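Local coordinates for aldehyde dehydrogenase family protein (Pseudomonas syringae pv. tomato, PDB 6X9L) that oxidises long-chain aliphatic aldehydes such as octanal, using NAD+ as the electron acceptor, at residues P216-G219 / G220-A224; S236-A239 / G240-A244; Q245-P249 / T250-V254; N335-Q338 / F339-Q343. The protein carries 1 engineered substitution. One frame throughout, in Å; residues are numbered along the deposited sequence.

Contacts 1, 2 and 3 cluster in the NAD-binding part of the enzyme, their centres 11 to 12 Å apart. Helix 215-224 (contact 1) and helix 237-247 (contact 2) lie against opposite faces of the NAD adenine. Contact 3 is the turn by which helix 237-247 passes into strand 253-257, and its Lys252 NZ reaches back to Met222 O of contact 1 at 3.1 Å, a probable hydrogen bond. Contact 4, at the start of helix 336-351, stands apart: its centre is about 20 Å from that of contact 2, with nearest atoms about 7 Å apart. It still borders the cofactor, since the side chain of Arg341 comes within about 5 Å of NAD.

Contact 1. Residues P216-G219 / G220-A224; sequences PEVG and GAMAA. With NAD (nicotinamide-adenine-dinucleotide), chain D.
Gly219 O takes the N-H of Ala223 at 2.9 Å, the shortest sound hydrogen bond here and a regular i to i+4 link of helix 215-224, one wall of the adenine site in the Rossmann-like NAD-binding domain of this aldehyde dehydrogenase. The next bond in the series runs from Met222 N to Val218 O, 3.0 Å long. At the start of the helix the winding is wider, of pi type, and Gly220 N makes just a weak bond to Pro216 O.

This end of the helix is where the cofactor lies. The proline brings its ring nitrogen over one adenine face, with Pro216 N 3.6 Å from C5A of NAD, a suitable place for a nitrogen that has no hydrogen to satisfy. Having no side chain, Gly219 lets the base come close to the main chain, and its CA lies 3.4 Å from NAD C2A.

A flank of the helix beside the nucleotide is apolar: Val218 and Met222, one turn apart, run side by side in the same direction and pack on Val56 of helix 53-71 and Lys182 of strand 178-182. Because Val218 holds CG1 anti to its backbone N (chi1 179°), that methyl lies alongside the thioether, with Val218 CG1 4.0 Å from Met222 SD.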
# COMPACT_ATOMS: atom_id res chain seq x y z
N PRO A 216 9.29 5.42 -19.46
CA PRO A 216 8.81 6.78 -19.21
C PRO A 216 7.58 7.17 -20.02
O PRO A 216 6.73 7.92 -19.52
CB PRO A 216 10.02 7.65 -19.57
CG PRO A 216 11.18 6.72 -19.54
CD PRO A 216 10.65 5.42 -20.02
N GLU A 217 7.45 6.69 -21.26
CA GLU A 217 6.31 7.09 -22.09
C GLU A 217 5.07 6.25 -21.82
O GLU A 217 4.03 6.77 -21.42
CB GLU A 217 6.70 7.03 -23.57
CG GLU A 217 5.73 7.81 -24.44
CD GLU A 217 6.06 7.74 -25.92
OE1 GLU A 217 7.16 7.22 -26.25
OE2 GLU A 217 5.23 8.19 -26.73
N VAL A 218 5.15 4.94 -22.07
CA VAL A 218 4.02 4.05 -21.81
C VAL A 218 3.79 3.88 -20.31
O VAL A 218 2.70 4.16 -19.79
CB VAL A 218 4.24 2.70 -22.52
CG1 VAL A 218 3.08 1.76 -22.26
CG2 VAL A 218 4.43 2.93 -24.04
N GLY A 219 4.82 3.46 -19.57
CA GLY A 219 4.70 3.36 -18.12
C GLY A 219 4.25 4.66 -17.46
O GLY A 219 3.47 4.64 -16.51
N GLY A 220 4.75 5.80 -17.95
CA GLY A 220 4.32 7.06 -17.38
C GLY A 220 2.85 7.33 -17.61
O GLY A 220 2.13 7.75 -16.69
N ALA A 221 2.38 7.08 -18.84
CA ALA A 221 0.97 7.20 -19.15
C ALA A 221 0.13 6.34 -18.22
O ALA A 221 -0.92 6.78 -17.74
CB ALA A 221 0.71 6.83 -20.61
N MET A 222 0.56 5.11 -17.96
CA MET A 222 -0.20 4.22 -17.09
C MET A 222 -0.25 4.76 -15.66
O MET A 222 -1.32 4.84 -15.05
CB MET A 222 0.40 2.81 -17.11
CG MET A 222 0.04 1.98 -18.34
SD MET A 222 1.33 0.79 -18.77
CE MET A 222 0.79 -0.74 -18.02
N ALA A 223 0.92 5.16 -15.13
CA ALA A 223 0.98 5.62 -13.75
C ALA A 223 0.07 6.81 -13.51
O ALA A 223 -0.48 6.97 -12.41
CB ALA A 223 2.43 5.98 -13.38
N ALA A 224 -0.14 7.63 -14.54
CA ALA A 224 -0.93 8.84 -14.43
C ALA A 224 -2.36 8.70 -14.92
O ALA A 224 -3.12 9.68 -14.86
CB ALA A 224 -0.26 9.99 -15.19
PA NAD D . 13.84 -0.78 -14.66
O1A NAD D . 13.49 -0.20 -13.34
O2A NAD D . 14.84 0.01 -15.41
O5B NAD D . 12.52 -1.03 -15.57
C5B NAD D . 11.45 -1.83 -15.10
C4B NAD D . 10.19 -1.55 -15.92
O4B NAD D . 9.82 -0.20 -15.75
C3B NAD D . 10.39 -1.72 -17.42
O3B NAD D . 9.19 -2.25 -17.97
C2B NAD D . 10.61 -0.31 -17.93
O2B NAD D . 10.18 -0.12 -19.27
C1B NAD D . 9.69 0.45 -17.01
N9A NAD D . 10.09 1.83 -16.77
C8A NAD D . 11.35 2.39 -16.81
N7A NAD D . 11.22 3.69 -16.45
C5A NAD D . 9.92 3.95 -16.19
C6A NAD D . 9.24 5.09 -15.80
N6A NAD D . 9.93 6.18 -15.44
N1A NAD D . 7.88 5.03 -15.59
C2A NAD D . 7.19 3.85 -15.79
N3A NAD D . 7.87 2.71 -16.18
C4A NAD D . 9.20 2.78 -16.38
O3 NAD D . 14.26 -2.32 -14.41
PN NAD D . 15.69 -3.03 -14.63
O1N NAD D . 16.68 -2.41 -13.71
O2N NAD D . 15.98 -3.12 -16.07
O5D NAD D . 15.17 -4.46 -14.03
C5D NAD D . 15.94 -5.12 -13.06
C4D NAD D . 15.54 -4.60 -11.67
O4D NAD D . 14.29 -5.16 -11.29
C3D NAD D . 16.55 -5.02 -10.62
O3D NAD D . 16.65 -4.01 -9.66
C2D NAD D . 15.86 -6.20 -9.98
O2D NAD D . 16.32 -6.44 -8.67
C1D NAD D . 14.40 -5.76 -10.02
N1N NAD D . 13.57 -6.94 -9.81
C2N NAD D . 12.83 -7.06 -8.66
C3N NAD D . 12.08 -8.20 -8.43
C7N NAD D . 11.27 -8.37 -7.18
O7N NAD D . 10.31 -9.40 -7.19
N7N NAD D . 11.46 -7.60 -6.10
C4N NAD D . 12.07 -9.23 -9.36
C5N NAD D . 12.83 -9.11 -10.51
C6N NAD D . 13.59 -7.96 -10.73

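Contact 2. Residues S236-A239 / G240-A244; sequences SNRA and GALVA. With NAD (nicotinamide-adenine-dinucleotide), chain D.
Gly240 N donates to Ser236 O over 2.8 Å, closing the first turn of helix 237-247, where the packing is tight. Ser236 is the N-cap: with chi1 at 69° its hydroxyl swings back over the turn, and Ser236 OG accepts from Ala239 N at 3.1 Å, the N-H...O angle being 161°. The same residue offers both N and OG to the phosphate oxygen O1A of NAD, although the model sets these atoms so close that the exact lengths are doubtful. Small residues suit this buried inner side. Ala239 CB lies over the adenine, 4.0 Å from NAD C8A, and Gly240 keeps the helix slim where its carbonyl meets Gln256 in a weak bond.

The outer side is looser and exposed. Here Arg238 and Leu242 cross obliquely, four residues apart, with Arg238 NE 4.1 Å from Leu242 CD1. A bend at chi3 (94°) turns the guanidinium back toward the base, so that Arg238 NH2 comes 3.6 Å from NAD N7A, while Leu242 CD1 is 3.5 Å from NAD N6A. Asn237 instead faces the protein, gripped by Gly259 N and Arg461 O, and Ala241 packs on Pro249 of the second subunit.

A capped helix start presented to the cofactor pyrophosphate, in a beta-alpha-beta unit, is typical of Rossmann-like dinucleotide-binding domains.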
# COMPACT_ATOMS: atom_id res chain seq x y z
N SER A 236 13.47 -1.16 -11.23
CA SER A 236 14.48 -0.47 -10.46
C SER A 236 13.84 0.48 -9.47
O SER A 236 12.71 0.94 -9.66
CB SER A 236 15.41 0.32 -11.38
OG SER A 236 14.74 1.42 -11.99
N ASN A 237 14.56 0.76 -8.39
CA ASN A 237 14.10 1.77 -7.46
C ASN A 237 13.85 3.09 -8.16
O ASN A 237 12.83 3.75 -7.91
CB ASN A 237 15.12 1.94 -6.33
CG ASN A 237 14.94 0.92 -5.25
OD1 ASN A 237 15.27 -0.26 -5.43
ND2 ASN A 237 14.39 1.35 -4.11
N ARG A 238 14.74 3.49 -9.08
CA ARG A 238 14.52 4.75 -9.77
C ARG A 238 13.15 4.78 -10.44
O ARG A 238 12.40 5.76 -10.31
CB ARG A 238 15.63 5.01 -10.78
CG ARG A 238 15.68 6.47 -11.23
CD ARG A 238 16.33 6.64 -12.61
NE ARG A 238 15.32 6.64 -13.68
CZ ARG A 238 14.99 5.58 -14.41
NH1 ARG A 238 15.60 4.41 -14.21
NH2 ARG A 238 14.05 5.69 -15.34
N ALA A 239 12.80 3.70 -11.14
CA ALA A 239 11.51 3.64 -11.83
C ALA A 239 10.36 3.48 -10.84
O ALA A 239 9.29 4.07 -11.02
CB ALA A 239 11.51 2.50 -12.85
N GLY A 240 10.57 2.69 -9.78
CA GLY A 240 9.51 2.50 -8.80
C GLY A 240 9.05 3.80 -8.19
O GLY A 240 7.85 4.04 -8.02
N ALA A 241 9.99 4.67 -7.85
CA ALA A 241 9.63 5.92 -7.19
C ALA A 241 8.94 6.87 -8.16
O ALA A 241 7.95 7.53 -7.80
CB ALA A 241 10.87 6.57 -6.57
N LEU A 242 9.42 6.93 -9.42
CA LEU A 242 8.76 7.77 -10.43
C LEU A 242 7.32 7.33 -10.67
O LEU A 242 6.43 8.18 -10.83
CB LEU A 242 9.53 7.74 -11.74
CG LEU A 242 10.90 8.37 -11.70
CD1 LEU A 242 11.53 8.12 -13.06
CD2 LEU A 242 10.82 9.87 -11.37
N VAL A 243 7.06 6.02 -10.70
CA VAL A 243 5.67 5.62 -10.86
C VAL A 243 4.87 6.00 -9.61
O VAL A 243 3.75 6.53 -9.71
CB VAL A 243 5.52 4.12 -11.23
CG1 VAL A 243 6.82 3.49 -11.59
CG2 VAL A 243 4.84 3.35 -10.13
N ALA A 244 5.43 5.78 -8.41
CA ALA A 244 4.72 6.19 -7.20
C ALA A 244 4.34 7.66 -7.26
O ALA A 244 3.19 8.04 -7.00
CB ALA A 244 5.57 5.91 -5.96
PA NAD D . 13.84 -0.78 -14.66
O1A NAD D . 13.49 -0.20 -13.34
O2A NAD D . 14.84 0.01 -15.41
O5B NAD D . 12.52 -1.03 -15.57
C5B NAD D . 11.45 -1.83 -15.10
C4B NAD D . 10.19 -1.55 -15.92
O4B NAD D . 9.82 -0.20 -15.75
C3B NAD D . 10.39 -1.72 -17.42
O3B NAD D . 9.19 -2.25 -17.97
C2B NAD D . 10.61 -0.31 -17.93
O2B NAD D . 10.18 -0.12 -19.27
C1B NAD D . 9.69 0.45 -17.01
N9A NAD D . 10.09 1.83 -16.77
C8A NAD D . 11.35 2.39 -16.81
N7A NAD D . 11.22 3.69 -16.45
C5A NAD D . 9.92 3.95 -16.19
C6A NAD D . 9.24 5.09 -15.80
N6A NAD D . 9.93 6.18 -15.44
N1A NAD D . 7.88 5.03 -15.59
C2A NAD D . 7.19 3.85 -15.79
N3A NAD D . 7.87 2.71 -16.18
C4A NAD D . 9.20 2.78 -16.38
O3 NAD D . 14.26 -2.32 -14.41
PN NAD D . 15.69 -3.03 -14.63
O1N NAD D . 16.68 -2.41 -13.71
O2N NAD D . 15.98 -3.12 -16.07
O5D NAD D . 15.17 -4.46 -14.03
C5D NAD D . 15.94 -5.12 -13.06
C4D NAD D . 15.54 -4.60 -11.67
O4D NAD D . 14.29 -5.16 -11.29
C3D NAD D . 16.55 -5.02 -10.62
O3D NAD D . 16.65 -4.01 -9.66
C2D NAD D . 15.86 -6.20 -9.98
O2D NAD D . 16.32 -6.44 -8.67
C1D NAD D . 14.40 -5.76 -10.02
N1N NAD D . 13.57 -6.94 -9.81
C2N NAD D . 12.83 -7.06 -8.66
C3N NAD D . 12.08 -8.20 -8.43
C7N NAD D . 11.27 -8.37 -7.18
O7N NAD D . 10.31 -9.40 -7.19
N7N NAD D . 11.46 -7.60 -6.10
C4N NAD D . 12.07 -9.23 -9.36
C5N NAD D . 12.83 -9.11 -10.51
C6N NAD D . 13.59 -7.96 -10.73

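Contact 3. Residues Q245-P249 / T250-V254; sequences QAAAP and TVKRV
Val251 N donates to Ala248 O at 2.9 Å, the clearest hydrogen bond of the turn that ends helix 237-247, though the N-H...O angle of 139° is far from straight and the donor stands above the carbonyl plane. One residue back, Ala247 O receives two weaker bonds, from Val251 N at 3.2 Å and from Thr250 N at 3.3 Å. The hydroxyl of Thr250 lies on the same carbonyl, with Thr250 OG1 3.1 Å from Ala247 O, because a chi1 of 45° turns it back toward the helix. It also meets a water that donates to Ala246 O over 2.9 Å, so a threonine suits a helix end where the last carbonyls are held by weak, bent bonds or by water.

Two residues break the helical course. Pro249 has no N-H to continue the bonding, and Val251 adopts a left-handed backbone conformation (phi 63°), which swings the chain out toward strand 253-257. This is the helix-to-strand return of the beta-alpha-beta unit formed by strand 230-234, helix 237-247 and strand 253-257.

Beneath the turn the packing is apolar and small in scale. Ala247 CB is 3.9 Å from both Lys252 CG and Val254 CG2, and its single methyl lets the strand run close under the helix. The lysine stretches out beyond CG to bring its ammonium to the carbonyl of His225. On the outer side the turn faces the second subunit: Pro249 packs on Gln245 of that subunit, and Lys252 O accepts from the side-chain amide of its Asn464.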
# COMPACT_ATOMS: atom_id res chain seq x y z
N GLN A 245 5.31 8.51 -7.62
CA GLN A 245 5.06 9.95 -7.72
C GLN A 245 4.03 10.26 -8.80
O GLN A 245 3.16 11.11 -8.60
CB GLN A 245 6.36 10.69 -8.02
CG GLN A 245 7.16 11.01 -6.78
CD GLN A 245 8.64 11.16 -7.07
OE1 GLN A 245 9.06 11.09 -8.22
NE2 GLN A 245 9.43 11.37 -6.01
N ALA A 246 4.12 9.58 -9.95
CA ALA A 246 3.16 9.84 -11.02
C ALA A 246 1.76 9.43 -10.62
O ALA A 246 0.78 10.06 -11.06
CB ALA A 246 3.58 9.13 -12.31
N ALA A 247 1.64 8.39 -9.78
CA ALA A 247 0.36 7.82 -9.37
C ALA A 247 -0.30 8.54 -8.20
O ALA A 247 -1.50 8.36 -7.98
CB ALA A 247 0.54 6.35 -8.98
N ALA A 248 0.44 9.33 -7.44
CA ALA A 248 -0.11 9.92 -6.21
C ALA A 248 -1.39 10.71 -6.45
O ALA A 248 -2.37 10.48 -5.72
CB ALA A 248 0.96 10.78 -5.52
N PRO A 249 -1.47 11.63 -7.41
CA PRO A 249 -2.68 12.47 -7.50
C PRO A 249 -3.96 11.70 -7.80
O PRO A 249 -5.04 12.15 -7.40
CB PRO A 249 -2.33 13.50 -8.58
CG PRO A 249 -1.14 12.96 -9.27
CD PRO A 249 -0.42 12.02 -8.38
N THR A 250 -3.89 10.53 -8.45
CA THR A 250 -5.09 9.71 -8.61
C THR A 250 -5.31 8.70 -7.48
O THR A 250 -6.34 8.02 -7.48
CB THR A 250 -5.04 8.98 -9.94
OG1 THR A 250 -3.73 8.42 -10.09
CG2 THR A 250 -5.31 9.95 -11.07
N VAL A 251 -4.37 8.60 -6.53
CA VAL A 251 -4.53 7.81 -5.32
C VAL A 251 -4.68 6.33 -5.67
O VAL A 251 -5.43 5.60 -5.01
CB VAL A 251 -5.72 8.30 -4.47
CG1 VAL A 251 -5.67 7.72 -3.04
CG2 VAL A 251 -5.71 9.80 -4.43
N LYS A 252 -3.96 5.89 -6.70
CA LYS A 252 -3.98 4.47 -7.04
C LYS A 252 -3.36 3.65 -5.92
O LYS A 252 -2.59 4.15 -5.10
CB LYS A 252 -3.22 4.20 -8.33
CG LYS A 252 -3.20 5.34 -9.27
CD LYS A 252 -2.96 4.87 -10.68
CE LYS A 252 -3.20 5.99 -11.65
NZ LYS A 252 -3.47 5.40 -12.93
N ARG A 253 -3.73 2.37 -5.90
CA ARG A 253 -2.95 1.36 -5.18
C ARG A 253 -1.65 1.10 -5.94
O ARG A 253 -1.67 0.84 -7.15
CB ARG A 253 -3.71 0.04 -5.04
CG ARG A 253 -2.82 -1.04 -4.43
CD ARG A 253 -3.60 -2.26 -3.98
NE ARG A 253 -4.67 -1.91 -3.04
CZ ARG A 253 -5.62 -2.75 -2.67
NH1 ARG A 253 -5.64 -3.98 -3.15
NH2 ARG A 253 -6.55 -2.36 -1.82
N VAL A 254 -0.54 1.20 -5.22
CA VAL A 254 0.80 1.12 -5.80
C VAL A 254 1.47 -0.11 -5.22
O VAL A 254 1.64 -0.23 -4.00
CB VAL A 254 1.61 2.40 -5.51
CG1 VAL A 254 3.09 2.21 -5.90
CG2 VAL A 254 0.98 3.62 -6.21
O HOH W 1 -2.14 10.02 -11.09

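Contact 4. Residues N335-Q338 / F339-Q343; sequences NEAQ and FHRVQ
With CG anti to the backbone N (chi1 180°) and the rest of the chain extended, Glu336 runs along helix 336-351 beside His340, whose own chi1 of -67° lays the imidazole parallel to that course. The two side chains point the same way, and His340 NE2 donates to Glu336 OE2 over 3.3 Å. The carboxylate oxygen sits at the edge of the ring, in its plane, and is used on its anti side. Phe339 CD2 lies over the rim of one imidazole face, 3.9 Å above the plane of the His340 ring.

On another side of the helix, Gln338 bends at chi2 while Arg341 folds back through bends at chi2 and chi3. They cross at about a right angle, amide and guanidinium planes 70° apart, and Arg341 NH2 donates to Gln338 OE1, a bond modelled too short for its length to be trusted. Ala337 O and Gln338 CA lie over one face of the guanidinium. The amide's other end, Gln338 NE2, is 3.5 Å from Val342 CG2 and makes a weak bond to Phe393 O; glutamine suits the place because it can accept at one end and donate at the other.

Asn335 is the N-cap, its OD1 accepting from Gln338 N at 3.1 Å, while Asn335 O takes Phe339 N at 2.9 Å. The asparagine side chain also touches that of Trp158, an NAD-binding residue.

Chemically, a carboxylate in the first turn is well matched to the helix N-terminus, and its hydrogen bond to His340 would probably favour the protonated imidazole.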
# COMPACT_ATOMS: atom_id res chain seq x y z
N ASN A 335 21.80 -7.50 -21.79
CA ASN A 335 21.79 -6.41 -22.77
C ASN A 335 22.95 -5.44 -22.53
O ASN A 335 23.56 -5.41 -21.45
CB ASN A 335 20.46 -5.65 -22.78
CG ASN A 335 19.98 -5.22 -21.37
OD1 ASN A 335 20.53 -4.29 -20.78
ND2 ASN A 335 18.94 -5.88 -20.87
N GLU A 336 23.22 -4.63 -23.56
CA GLU A 336 24.42 -3.79 -23.58
C GLU A 336 24.45 -2.80 -22.41
O GLU A 336 25.48 -2.63 -21.76
CB GLU A 336 24.51 -3.05 -24.91
CG GLU A 336 25.73 -2.16 -24.98
CD GLU A 336 26.11 -1.80 -26.39
OE1 GLU A 336 25.22 -1.76 -27.26
OE2 GLU A 336 27.32 -1.56 -26.61
N ALA A 337 23.33 -2.13 -22.16
CA ALA A 337 23.25 -1.23 -21.01
C ALA A 337 23.62 -1.93 -19.71
O ALA A 337 24.48 -1.45 -18.96
CB ALA A 337 21.85 -0.62 -20.92
N GLN A 338 23.00 -3.08 -19.43
CA GLN A 338 23.34 -3.79 -18.19
C GLN A 338 24.81 -4.23 -18.17
O GLN A 338 25.47 -4.15 -17.13
CB GLN A 338 22.43 -5.00 -17.99
CG GLN A 338 22.59 -5.61 -16.62
CD GLN A 338 22.26 -4.62 -15.53
OE1 GLN A 338 21.36 -3.80 -15.69
NE2 GLN A 338 23.00 -4.66 -14.43
N PHE A 339 25.31 -4.73 -19.30
CA PHE A 339 26.71 -5.14 -19.39
C PHE A 339 27.63 -4.04 -18.90
O PHE A 339 28.55 -4.29 -18.11
CB PHE A 339 27.06 -5.51 -20.83
CG PHE A 339 28.53 -5.81 -21.05
CD1 PHE A 339 29.10 -6.97 -20.52
CD2 PHE A 339 29.34 -4.95 -21.79
CE1 PHE A 339 30.45 -7.26 -20.72
CE2 PHE A 339 30.71 -5.23 -21.99
CZ PHE A 339 31.26 -6.40 -21.44
N HIS A 340 27.41 -2.81 -19.39
CA HIS A 340 28.30 -1.70 -19.07
C HIS A 340 28.15 -1.27 -17.62
O HIS A 340 29.11 -0.79 -17.00
CB HIS A 340 28.02 -0.51 -19.97
CG HIS A 340 28.38 -0.74 -21.40
ND1 HIS A 340 29.65 -1.05 -21.80
CD2 HIS A 340 27.62 -0.69 -22.52
CE1 HIS A 340 29.67 -1.19 -23.12
NE2 HIS A 340 28.46 -0.97 -23.58
N ARG A 341 26.94 -1.39 -17.09
CA ARG A 341 26.72 -1.04 -15.69
C ARG A 341 27.51 -1.98 -14.78
O ARG A 341 28.30 -1.53 -13.94
CB ARG A 341 25.21 -1.06 -15.39
CG ARG A 341 24.65 0.30 -15.00
CD ARG A 341 23.31 0.63 -15.65
NE ARG A 341 22.38 -0.48 -15.65
CZ ARG A 341 21.32 -0.55 -16.45
NH1 ARG A 341 21.07 0.45 -17.29
NH2 ARG A 341 20.51 -1.60 -16.41
N VAL A 342 27.35 -3.29 -14.98
CA VAL A 342 28.08 -4.28 -14.18
C VAL A 342 29.59 -4.05 -14.27
O VAL A 342 30.31 -4.03 -13.26
CB VAL A 342 27.71 -5.70 -14.63
CG1 VAL A 342 28.55 -6.71 -13.91
CG2 VAL A 342 26.24 -5.94 -14.37
N GLN A 343 30.08 -3.87 -15.50
CA GLN A 343 31.50 -3.58 -15.72
C GLN A 343 31.96 -2.38 -14.90
O GLN A 343 33.07 -2.37 -14.37
CB GLN A 343 31.72 -3.34 -17.21
CG GLN A 343 32.84 -4.17 -17.81
CD GLN A 343 32.65 -5.65 -17.65
OE1 GLN A 343 33.63 -6.39 -17.58
NE2 GLN A 343 31.41 -6.10 -17.61